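Local coordinates for odorant-binding protein 47 (Anopheles gambiae, PDB 3PM2) that binds hydrophobic odorants such as indole, menthol and citronellal and is thought to carry them through the aqueous fluid surrounding olfactory sensory dendrites, at residues 136-148 and 161-173. Residues are numbered along the deposited sequence; the frame is centred on the assembly and turned at random.
Sequences TILACMGMTLFAE and NKLKSYHSKCPFL
Phe146 and Phe172 meet across helix segments 136-147 and 161-167, whose axes come within 10.3 Å with directions 140° apart; the tail after helix 161-167 runs on against helix 136-147, with Ala139 CA and Pro171 CA 5.0 Å apart. The two rings form a T-shaped pair: Phe172 turns its edge onto one face of Phe146, Phe172 CZ standing 3.6 Å from Phe146 CG, with the planes at 69°. Phe146 reaches this site because its CG lies anti to the backbone N (chi1 -168°), and its far edge abuts the backbone of Lys164. Phe172 in turn lays a face over the imidazole of His167, whose opposite face is covered by Tyr166; ND1 of His167 donates to Cys170 O at 2.7 Å, fixing the ring's rotation and tying the tail back to its helix. Met143 runs alongside the turn, CG 3.3 Å from His167 O, and its SD rests against the Cys170-Pro171 peptide. Farther along, Ala139 CB touches Pro171 CB at 3.6 Å. Two waters join the backbones: one donates to Ala139 O and accepts from Phe172 N, the other links Met143 O to His167 O, the latter bond weak. With Cys140 bonded to Cys103 and Cys170 to Cys5, the C-terminal tail packs on helix 133-147, the Phe172 ring inserted between that helix and His167, within the disulfide-rich, all-helical PBP/GOBP-family fold of a C-plus odorant-binding protein.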
ATOM      1  N   THR A 136       0.840   2.253   6.153  1.00 10.32           N
ATOM      2  CA  THR A 136       2.104   1.538   6.447  1.00  9.61           C
ATOM      3  C   THR A 136       1.973   0.084   5.981  1.00 14.45           C
ATOM      4  O   THR A 136       2.834  -0.402   5.249  1.00 14.69           O
ATOM      5  CB  THR A 136       2.421   1.621   7.939  1.00 15.85           C
ATOM      6  OG1 THR A 136       2.491   3.008   8.300  1.00 17.87           O
ATOM      7  CG2 THR A 136       3.719   0.923   8.294  1.00 13.52           C
ATOM      8  N   ILE A 137       0.874  -0.582   6.364  1.00 12.38           N
ATOM      9  CA  ILE A 137       0.639  -1.984   6.005  1.00 11.90           C
ATOM     10  C   ILE A 137       0.387  -2.160   4.529  1.00 14.23           C
ATOM     11  O   ILE A 137       1.047  -2.997   3.870  1.00 13.84           O
ATOM     12  CB  ILE A 137      -0.487  -2.630   6.885  1.00 15.10           C
ATOM     13  CG1 ILE A 137      -0.126  -2.599   8.411  1.00 14.71           C
ATOM     14  CG2 ILE A 137      -0.812  -4.078   6.433  1.00 16.88           C
ATOM     15  CD1 ILE A 137       1.113  -3.469   8.826  1.00 13.51           C
ATOM     16  N   LEU A 138      -0.576  -1.391   3.993  1.00 12.19           N
ATOM     17  CA  LEU A 138      -0.995  -1.533   2.609  1.00 11.68           C
ATOM     18  C   LEU A 138       0.102  -1.219   1.589  1.00 15.04           C
ATOM     19  O   LEU A 138       0.261  -1.964   0.603  1.00 11.11           O
ATOM     20  CB  LEU A 138      -2.291  -0.728   2.339  1.00 12.62           C
ATOM     21  CG  LEU A 138      -2.999  -0.997   1.003  1.00 19.57           C
ATOM     22  CD1 LEU A 138      -3.496  -2.462   0.908  1.00 20.67           C
ATOM     23  CD2 LEU A 138      -4.186  -0.017   0.808  1.00 23.03           C
ATOM     24  N   ALA A 139       0.857  -0.126   1.825  1.00 13.89           N
ATOM     25  CA  ALA A 139       1.969   0.274   0.964  1.00 14.26           C
ATOM     26  C   ALA A 139       3.003  -0.839   0.899  1.00 17.80           C
ATOM     27  O   ALA A 139       3.413  -1.231  -0.193  1.00 16.03           O
ATOM     28  CB  ALA A 139       2.626   1.552   1.487  1.00 15.41           C
ATOM     29  N   CYS A 140       3.398  -1.362   2.065  1.00 13.75           N
ATOM     30  CA  CYS A 140       4.366  -2.436   2.208  1.00 14.79           C
ATOM     31  C   CYS A 140       3.854  -3.713   1.519  1.00 16.52           C
ATOM     32  O   CYS A 140       4.617  -4.369   0.803  1.00 15.04           O
ATOM     33  CB  CYS A 140       4.658  -2.672   3.684  1.00 17.48           C
ATOM     34  SG  CYS A 140       5.774  -4.050   4.002  1.00 22.52           S
ATOM     35  N   MET A 141       2.579  -4.060   1.714  1.00 13.69           N
ATOM     36  CA  MET A 141       2.030  -5.264   1.084  1.00 11.85           C
ATOM     37  C   MET A 141       2.137  -5.215  -0.431  1.00 16.39           C
ATOM     38  O   MET A 141       2.647  -6.152  -1.055  1.00 16.09           O
ATOM     39  CB  MET A 141       0.598  -5.549   1.531  1.00 13.60           C
ATOM     40  CG  MET A 141       0.501  -6.212   2.899  1.00 15.62           C
ATOM     41  SD  MET A 141       1.441  -7.748   3.122  1.00 19.57           S
ATOM     42  CE  MET A 141       0.614  -8.815   1.884  1.00 14.73           C
ATOM     43  N   GLY A 142       1.648  -4.139  -1.019  1.00 14.42           N
ATOM     44  CA  GLY A 142       1.684  -3.995  -2.463  1.00 13.39           C
ATOM     45  C   GLY A 142       3.084  -4.042  -3.039  1.00 16.93           C
ATOM     46  O   GLY A 142       3.321  -4.738  -4.039  1.00 16.07           O
ATOM     47  N   MET A 143       4.024  -3.303  -2.422  1.00 12.87           N
ATOM     48  CA  MET A 143       5.405  -3.260  -2.942  1.00 12.14           C
ATOM     49  C   MET A 143       6.084  -4.614  -2.812  1.00 15.27           C
ATOM     50  O   MET A 143       6.757  -5.039  -3.744  1.00 13.90           O
ATOM     51  CB  MET A 143       6.235  -2.174  -2.226  1.00 13.98           C
ATOM     52  CG  MET A 143       5.709  -0.770  -2.515  1.00 17.36           C
ATOM     53  SD  MET A 143       6.661   0.539  -1.658  1.00 21.79           S
ATOM     54  CE  MET A 143       6.302   0.235  -0.063  1.00 19.97           C
ATOM     55  N   THR A 144       5.909  -5.272  -1.657  1.00 12.21           N
ATOM     56  CA  THR A 144       6.535  -6.581  -1.402  1.00 12.78           C
ATOM     57  C   THR A 144       5.978  -7.661  -2.340  1.00 16.49           C
ATOM     58  O   THR A 144       6.769  -8.436  -2.891  1.00 16.08           O
ATOM     59  CB  THR A 144       6.382  -6.987   0.075  1.00 15.01           C
ATOM     60  OG1 THR A 144       6.920  -5.945   0.915  1.00 16.32           O
ATOM     61  CG2 THR A 144       7.051  -8.336   0.378  1.00 18.53           C
ATOM     62  N   LEU A 145       4.635  -7.742  -2.491  1.00 14.54           N
ATOM     63  CA  LEU A 145       4.023  -8.752  -3.378  1.00 14.87           C
ATOM     64  C   LEU A 145       4.531  -8.641  -4.810  1.00 19.88           C
ATOM     65  O   LEU A 145       4.890  -9.649  -5.416  1.00 19.40           O
ATOM     66  CB  LEU A 145       2.477  -8.696  -3.366  1.00 14.73           C
ATOM     67  CG  LEU A 145       1.836  -9.045  -2.002  1.00 18.55           C
ATOM     68  CD1 LEU A 145       0.349  -8.594  -1.963  1.00 22.14           C
ATOM     69  CD2 LEU A 145       2.126 -10.523  -1.586  1.00 18.72           C
ATOM     70  N   PHE A 146       4.585  -7.413  -5.333  1.00 16.80           N
ATOM     71  CA  PHE A 146       5.057  -7.133  -6.687  1.00 16.17           C
ATOM     72  C   PHE A 146       6.531  -7.535  -6.877  1.00 21.77           C
ATOM     73  O   PHE A 146       6.855  -8.164  -7.885  1.00 21.42           O
ATOM     74  CB  PHE A 146       4.837  -5.642  -7.029  1.00 17.37           C
ATOM     75  CG  PHE A 146       5.029  -5.282  -8.486  1.00 19.10           C
ATOM     76  CD1 PHE A 146       4.066  -5.616  -9.440  1.00 22.08           C
ATOM     77  CD2 PHE A 146       6.144  -4.563  -8.900  1.00 21.64           C
ATOM     78  CE1 PHE A 146       4.205  -5.212 -10.772  1.00 23.05           C
ATOM     79  CE2 PHE A 146       6.302  -4.193 -10.246  1.00 24.04           C
ATOM     80  CZ  PHE A 146       5.335  -4.523 -11.173  1.00 22.69           C
ATOM     81  N   ALA A 147       7.404  -7.189  -5.902  1.00 17.65           N
ATOM     82  CA  ALA A 147       8.848  -7.500  -5.916  1.00 16.97           C
ATOM     83  C   ALA A 147       9.147  -9.003  -5.806  1.00 20.80           C
ATOM     84  O   ALA A 147      10.153  -9.480  -6.334  1.00 21.11           O
ATOM     85  CB  ALA A 147       9.541  -6.757  -4.777  1.00 17.28           C
ATOM     86  N   GLU A 148       8.270  -9.752  -5.132  1.00 16.93           N
ATOM     87  CA  GLU A 148       8.443 -11.190  -4.922  1.00 16.00           C
ATOM     88  C   GLU A 148       7.885 -12.037  -6.067  1.00 20.24           C
ATOM     89  O   GLU A 148       8.030 -13.264  -6.069  1.00 21.20           O
ATOM     90  CB  GLU A 148       7.804 -11.618  -3.594  1.00 18.00           C
ATOM     91  CG  GLU A 148       8.496 -11.088  -2.353  1.00 24.52           C
ATOM     92  CD  GLU A 148       9.883 -11.614  -2.081  1.00 34.55           C
ATOM     93  OE1 GLU A 148      10.327 -12.555  -2.775  1.00 34.47           O
ATOM     94  OE2 GLU A 148      10.538 -11.064  -1.173  1.00 40.79           O
ATOM     95  N   ASN A 161      10.238  -3.157 -16.181  1.00 20.53           N
ATOM     96  CA  ASN A 161      11.497  -2.884 -15.460  1.00 21.47           C
ATOM     97  C   ASN A 161      11.350  -1.499 -14.785  1.00 24.90           C
ATOM     98  O   ASN A 161      11.751  -1.339 -13.631  1.00 23.17           O
ATOM     99  CB  ASN A 161      12.734  -2.871 -16.376  1.00 23.30           C
ATOM    100  CG  ASN A 161      14.022  -2.693 -15.599  1.00 27.53           C
ATOM    101  OD1 ASN A 161      14.268  -3.340 -14.578  1.00 29.11           O
ATOM    102  ND2 ASN A 161      14.838  -1.761 -16.005  1.00 25.14           N
ATOM    103  N   LYS A 162      10.763  -0.519 -15.512  1.00 21.71           N
ATOM    104  CA  LYS A 162      10.527   0.845 -14.976  1.00 20.82           C
ATOM    105  C   LYS A 162       9.569   0.808 -13.777  1.00 22.62           C
ATOM    106  O   LYS A 162       9.809   1.472 -12.760  1.00 21.48           O
ATOM    107  CB  LYS A 162      10.017   1.780 -16.071  1.00 24.60           C
ATOM    108  CG  LYS A 162      11.103   2.138 -17.096  1.00 31.01           C
ATOM    109  CD  LYS A 162      10.543   2.984 -18.214  1.00 41.39           C
ATOM    110  CE  LYS A 162      11.504   3.066 -19.375  1.00 58.75           C
ATOM    111  NZ  LYS A 162      10.866   3.703 -20.556  1.00 75.78           N
ATOM    112  N   LEU A 163       8.499   0.012 -13.881  1.00 18.03           N
ATOM    113  CA  LEU A 163       7.566  -0.150 -12.783  1.00 18.21           C
ATOM    114  C   LEU A 163       8.215  -0.886 -11.596  1.00 20.83           C
ATOM    115  O   LEU A 163       7.921  -0.543 -10.448  1.00 19.09           O
ATOM    116  CB  LEU A 163       6.253  -0.815 -13.218  1.00 18.75           C
ATOM    117  CG  LEU A 163       5.322  -0.036 -14.177  1.00 22.99           C
ATOM    118  CD1 LEU A 163       3.984  -0.754 -14.296  1.00 23.51           C
ATOM    119  CD2 LEU A 163       5.097   1.423 -13.720  1.00 26.21           C
ATOM    120  N   LYS A 164       9.117  -1.861 -11.867  1.00 16.58           N
ATOM    121  CA  LYS A 164       9.849  -2.579 -10.813  1.00 16.07           C
ATOM    122  C   LYS A 164      10.714  -1.538 -10.053  1.00 19.60           C
ATOM    123  O   LYS A 164      10.699  -1.509  -8.823  1.00 18.10           O
ATOM    124  CB  LYS A 164      10.730  -3.679 -11.430  1.00 16.99           C
ATOM    125  CG  LYS A 164      11.698  -4.353 -10.474  1.00 24.58           C
ATOM    126  CD  LYS A 164      12.741  -5.212 -11.215  1.00 21.74           C
ATOM    127  CE  LYS A 164      13.900  -5.563 -10.315  1.00 24.23           C
ATOM    128  NZ  LYS A 164      14.834  -6.530 -10.957  1.00 23.43           N
ATOM    129  N   SER A 165      11.467  -0.711 -10.792  1.00 17.03           N
ATOM    130  CA  SER A 165      12.312   0.328 -10.181  1.00 17.52           C
ATOM    131  C   SER A 165      11.476   1.299  -9.351  1.00 20.90           C
ATOM    132  O   SER A 165      11.771   1.498  -8.168  1.00 20.47           O
ATOM    133  CB  SER A 165      13.068   1.107 -11.250  1.00 21.79           C
ATOM    134  OG  SER A 165      14.004   0.249 -11.876  1.00 24.40           O
ATOM    135  N   TYR A 166      10.421   1.867  -9.956  1.00 16.99           N
ATOM    136  CA  TYR A 166       9.573   2.846  -9.292  1.00 16.65           C
ATOM    137  C   TYR A 166       8.914   2.312  -8.040  1.00 18.65           C
ATOM    138  O   TYR A 166       9.023   2.930  -6.976  1.00 18.51           O
ATOM    139  CB  TYR A 166       8.529   3.416 -10.258  1.00 17.23           C
ATOM    140  CG  TYR A 166       7.676   4.503  -9.639  1.00 17.10           C
ATOM    141  CD1 TYR A 166       8.190   5.778  -9.412  1.00 18.72           C
ATOM    142  CD2 TYR A 166       6.376   4.241  -9.219  1.00 16.79           C
ATOM    143  CE1 TYR A 166       7.440   6.755  -8.759  1.00 20.41           C
ATOM    144  CE2 TYR A 166       5.598   5.230  -8.607  1.00 17.97           C
ATOM    145  CZ  TYR A 166       6.127   6.492  -8.399  1.00 25.45           C
ATOM    146  OH  TYR A 166       5.350   7.455  -7.778  1.00 21.77           O
ATOM    147  N   HIS A 167       8.316   1.127  -8.158  1.00 15.94           N
ATOM    148  CA  HIS A 167       7.563   0.500  -7.075  1.00 15.53           C
ATOM    149  C   HIS A 167       8.391  -0.244  -6.030  1.00 17.94           C
ATOM    150  O   HIS A 167       7.824  -0.731  -5.043  1.00 15.94           O
ATOM    151  CB  HIS A 167       6.366  -0.308  -7.611  1.00 15.49           C
ATOM    152  CG  HIS A 167       5.305   0.552  -8.232  1.00 18.22           C
ATOM    153  ND1 HIS A 167       4.540   1.417  -7.469  1.00 20.62           N
ATOM    154  CD2 HIS A 167       4.899   0.634  -9.523  1.00 20.69           C
ATOM    155  CE1 HIS A 167       3.710   2.012  -8.318  1.00 20.85           C
ATOM    156  NE2 HIS A 167       3.872   1.554  -9.560  1.00 20.70           N
ATOM    157  N   SER A 168       9.738  -0.239  -6.186  1.00 17.06           N
ATOM    158  CA  SER A 168      10.617  -0.788  -5.154  1.00 18.42           C
ATOM    159  C   SER A 168      10.666   0.227  -3.998  1.00 23.85           C
ATOM    160  O   SER A 168      10.932  -0.154  -2.856  1.00 25.35           O
ATOM    161  CB  SER A 168      12.025  -1.061  -5.674  1.00 20.88           C
ATOM    162  OG  SER A 168      12.709   0.133  -6.023  1.00 28.59           O
ATOM    163  N   LYS A 169      10.338   1.485  -4.294  1.00 19.38           N
ATOM    164  CA  LYS A 169      10.348   2.574  -3.294  1.00 19.79           C
ATOM    165  C   LYS A 169       9.000   3.222  -3.089  1.00 21.84           C
ATOM    166  O   LYS A 169       8.735   3.729  -1.990  1.00 21.26           O
ATOM    167  CB  LYS A 169      11.339   3.670  -3.730  1.00 24.39           C
ATOM    168  CG  LYS A 169      12.795   3.217  -3.790  1.00 49.97           C
ATOM    169  CD  LYS A 169      13.624   4.130  -4.693  1.00 60.38           C
ATOM    170  CE  LYS A 169      13.415   3.911  -6.183  1.00 74.38           C
ATOM    171  NZ  LYS A 169      14.353   2.896  -6.740  1.00 83.67           N
ATOM    172  N   CYS A 170       8.180   3.298  -4.169  1.00 17.90           N
ATOM    173  CA  CYS A 170       6.880   3.967  -4.153  1.00 17.62           C
ATOM    174  C   CYS A 170       5.703   3.036  -4.203  1.00 17.37           C
ATOM    175  O   CYS A 170       5.618   2.204  -5.109  1.00 16.79           O
ATOM    176  CB  CYS A 170       6.802   5.019  -5.242  1.00 19.46           C
ATOM    177  SG  CYS A 170       8.000   6.340  -5.021  1.00 24.33           S
ATOM    178  N   PRO A 171       4.747   3.222  -3.272  1.00 14.27           N
ATOM    179  CA  PRO A 171       3.581   2.331  -3.244  1.00 13.53           C
ATOM    180  C   PRO A 171       2.609   2.555  -4.377  1.00 19.43           C
ATOM    181  O   PRO A 171       2.584   3.623  -5.009  1.00 19.30           O
ATOM    182  CB  PRO A 171       2.895   2.655  -1.917  1.00 14.94           C
ATOM    183  CG  PRO A 171       3.333   4.066  -1.592  1.00 19.96           C
ATOM    184  CD  PRO A 171       4.728   4.190  -2.145  1.00 15.74           C
ATOM    185  N   PHE A 172       1.771   1.552  -4.588  1.00 18.17           N
ATOM    186  CA  PHE A 172       0.690   1.569  -5.556  1.00 19.02           C
ATOM    187  C   PHE A 172      -0.411   2.435  -4.962  1.00 28.82           C
ATOM    188  O   PHE A 172      -0.972   2.076  -3.931  1.00 31.08           O
ATOM    189  CB  PHE A 172       0.209   0.131  -5.818  1.00 19.90           C
ATOM    190  CG  PHE A 172       1.240  -0.710  -6.536  1.00 19.48           C
ATOM    191  CD1 PHE A 172       1.352  -0.667  -7.922  1.00 20.34           C
ATOM    192  CD2 PHE A 172       2.117  -1.527  -5.825  1.00 18.90           C
ATOM    193  CE1 PHE A 172       2.336  -1.412  -8.585  1.00 20.29           C
ATOM    194  CE2 PHE A 172       3.085  -2.292  -6.491  1.00 19.90           C
ATOM    195  CZ  PHE A 172       3.196  -2.222  -7.865  1.00 18.82           C
ATOM    196  N   LEU A 173      -0.645   3.626  -5.542  1.00 27.70           N
ATOM    197  CA  LEU A 173      -1.651   4.568  -5.024  1.00 33.95           C
ATOM    198  C   LEU A 173      -3.006   4.510  -5.732  1.00 31.98           C
ATOM    199  O   LEU A 173      -3.075   4.039  -6.896  1.00 30.72           O
ATOM    200  CB  LEU A 173      -1.127   6.008  -5.043  1.00 34.40           C
ATOM    201  CG  LEU A 173      -0.039   6.376  -4.054  1.00 39.73           C
ATOM    202  CD1 LEU A 173       0.410   7.777  -4.308  1.00 39.20           C
ATOM    203  CD2 LEU A 173      -0.514   6.256  -2.604  1.00 43.09           C
ATOM    204  OXT LEU A 173      -3.998   4.972  -5.118  1.00 36.07           O
TER
HETATM  205  O   HOH W   1       1.828  -0.624  -2.418  1.00 16.87           O
HETATM  206  O   HOH W   2       7.623  -3.398  -5.609  1.00 21.62           O